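Local coordinates for protein transcriptional regulator, LacI family (Arthrobacter sp., PDB 4RKQ) that probably regulates transcription as a LacI-family factor, with a periplasmic-binding-protein-like domain expected to sense a small sugar or related effector, at residues P93-D98 / G106-D111. Residues are numbered along the deposited sequence; the frame is centred on the assembly and turned at random.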
loop_
_atom_site.group_PDB
_atom_site.type_symbol
_atom_site.label_atom_id
_atom_site.label_comp_id
_atom_site.label_asym_id
_atom_site.label_seq_id
_atom_site.Cartn_x
_atom_site.Cartn_y
_atom_site.Cartn_z
ATOM N N PRO A 93 17.892 -14.289 15.249
ATOM C CA PRO A 93 16.653 -15.013 14.949
ATOM C C PRO A 93 15.937 -14.500 13.701
ATOM O O PRO A 93 15.868 -13.277 13.469
ATOM C CB PRO A 93 15.780 -14.788 16.211
ATOM C CG PRO A 93 16.422 -13.692 16.976
ATOM C CD PRO A 93 17.856 -13.586 16.553
ATOM N N LEU A 94 15.532 -15.449 12.868
ATOM C CA LEU A 94 14.602 -15.207 11.803
ATOM C C LEU A 94 13.210 -15.668 12.215
ATOM O O LEU A 94 13.041 -16.800 12.681
ATOM C CB LEU A 94 15.031 -15.970 10.567
ATOM C CG LEU A 94 14.109 -15.945 9.368
ATOM C CD1 LEU A 94 13.977 -14.532 8.801
ATOM C CD2 LEU A 94 14.668 -16.900 8.317
ATOM N N ILE A 95 12.235 -14.765 12.028
ATOM C CA ILE A 95 10.839 -15.115 12.074
ATOM C C ILE A 95 10.293 -15.009 10.658
ATOM O O ILE A 95 10.188 -13.913 10.116
ATOM C CB ILE A 95 10.061 -14.163 12.998
ATOM C CG1 ILE A 95 10.649 -14.302 14.418
ATOM C CG2 ILE A 95 8.580 -14.528 12.988
ATOM C CD1 ILE A 95 10.144 -13.307 15.371
ATOM N N VAL A 96 9.919 -16.133 10.085
ATOM C CA VAL A 96 9.212 -16.173 8.772
ATOM C C VAL A 96 7.726 -16.373 8.866
ATOM O O VAL A 96 7.226 -17.011 9.783
ATOM C CB VAL A 96 9.772 -17.297 7.857
ATOM C CG1 VAL A 96 11.193 -17.004 7.439
ATOM C CG2 VAL A 96 9.699 -18.662 8.538
ATOM N N LEU A 97 7.004 -15.857 7.880
ATOM C CA LEU A 97 5.597 -16.064 7.810
ATOM C C LEU A 97 5.209 -16.797 6.550
ATOM O O LEU A 97 5.811 -16.610 5.485
ATOM C CB LEU A 97 4.869 -14.725 7.778
ATOM C CG LEU A 97 4.983 -13.954 9.075
ATOM C CD1 LEU A 97 6.225 -13.071 9.142
ATOM C CD2 LEU A 97 3.714 -13.149 9.252
ATOM N N ASP A 98 4.190 -17.635 6.695
ATOM C CA ASP A 98 3.480 -18.220 5.557
ATOM C C ASP A 98 4.322 -19.145 4.681
ATOM O O ASP A 98 4.043 -19.294 3.501
ATOM C CB ASP A 98 2.816 -17.100 4.737
ATOM C CG ASP A 98 1.619 -17.599 3.923
ATOM O OD1 ASP A 98 0.917 -18.490 4.413
ATOM O OD2 ASP A 98 1.420 -17.156 2.774
ATOM N N GLY A 106 11.846 -18.825 14.370
ATOM C CA GLY A 106 10.454 -18.602 14.615
ATOM C C GLY A 106 9.659 -18.615 13.355
ATOM O O GLY A 106 10.187 -18.331 12.269
ATOM N N SER A 107 8.377 -18.912 13.502
ATOM C CA SER A 107 7.460 -19.020 12.324
ATOM C C SER A 107 6.046 -18.730 12.708
ATOM O O SER A 107 5.584 -19.127 13.757
ATOM C CB SER A 107 7.504 -20.430 11.726
ATOM O OG SER A 107 6.797 -20.534 10.503
ATOM N N ILE A 108 5.352 -18.037 11.818
ATOM C CA ILE A 108 3.928 -17.798 11.922
ATOM C C ILE A 108 3.290 -18.408 10.648
ATOM O O ILE A 108 3.708 -18.116 9.527
ATOM C CB ILE A 108 3.591 -16.278 11.933
ATOM C CG1 ILE A 108 4.322 -15.434 12.985
ATOM C CG2 ILE A 108 2.092 -16.050 11.971
ATOM C CD1 ILE A 108 4.123 -15.830 14.419
ATOM N N ASN A 109 2.351 -19.329 10.829
ATOM C CA ASN A 109 1.626 -19.979 9.704
ATOM C C ASN A 109 0.137 -19.710 9.938
ATOM O O ASN A 109 -0.281 -19.262 11.019
ATOM C CB ASN A 109 1.912 -21.480 9.605
ATOM C CG ASN A 109 3.124 -21.822 8.706
ATOM O OD1 ASN A 109 3.842 -20.963 8.230
ATOM N ND2 ASN A 109 3.351 -23.104 8.503
ATOM N N PHE A 110 -0.671 -19.951 8.923
ATOM C CA PHE A 110 -2.120 -19.663 9.026
ATOM C C PHE A 110 -2.835 -20.975 8.727
ATOM O O PHE A 110 -2.330 -21.768 7.961
ATOM C CB PHE A 110 -2.513 -18.590 8.054
ATOM C CG PHE A 110 -1.724 -17.332 8.246
ATOM C CD1 PHE A 110 -0.491 -17.181 7.629
ATOM C CD2 PHE A 110 -2.176 -16.347 9.096
ATOM C CE1 PHE A 110 0.279 -16.056 7.859
ATOM C CE2 PHE A 110 -1.435 -15.205 9.299
ATOM C CZ PHE A 110 -0.207 -15.066 8.687
ATOM N N ASP A 111 -3.969 -21.192 9.380
ATOM C CA ASP A 111 -4.757 -22.415 9.208
ATOM C C ASP A 111 -5.636 -22.306 7.981
ATOM O O ASP A 111 -6.763 -21.805 8.057
ATOM C CB ASP A 111 -5.622 -22.592 10.432
ATOM C CG ASP A 111 -6.357 -23.914 10.451
ATOM O OD1 ASP A 111 -6.481 -24.617 9.421
ATOM O OD2 ASP A 111 -6.836 -24.220 11.528
HETATM O O HOH W 1 1.027 -20.368 6.597
#
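Asp98 N donates to Ile108 O at 2.9 Å, in a nearly straight bond of 166°. Ile108 N in turn donates to Val96 O at 3.0 Å. Val96 N gives a longer bond of 3.1 Å to Gly106 O. Gly106 N closes the ladder on Leu94 O. These bonds pair strands 94-97 and 106-110 in parallel, with Ile95 beside Gly106 and Leu97 beside Ile108. One water extends the link past the last rung: it donates to Asp98 OD1 at 2.9 Å and accepts from Phe110 N. With CG anti to the backbone N (chi1 -156°), the Asp98 carboxylate reaches Phe110, and OD1 meets the ring edge 3.7 Å from CD1. The carboxylate and ring planes stand 75° apart. OD1 has a further hydrogen bond to Tyr112 OH.

On the face of Ile95, Leu97 and Ile108, Leu97 and Ile108 run side by side, with Leu97 CG 3.9 Å from Ile108 CB. Helix 246-262 packs on this face through Leu257, Val249 and Leu256. On the other face, Val96 CG2 lies 4.0 Å from Ser107 OG. Strands 73-76 and 273-281 flank the pair within the sheet. A loop without a helix joins these adjacent parallel strands. They form part of the central sheet of the Rossmann-like alpha/beta core of the periplasmic-binding-protein-like fold, as in LacI-family regulators.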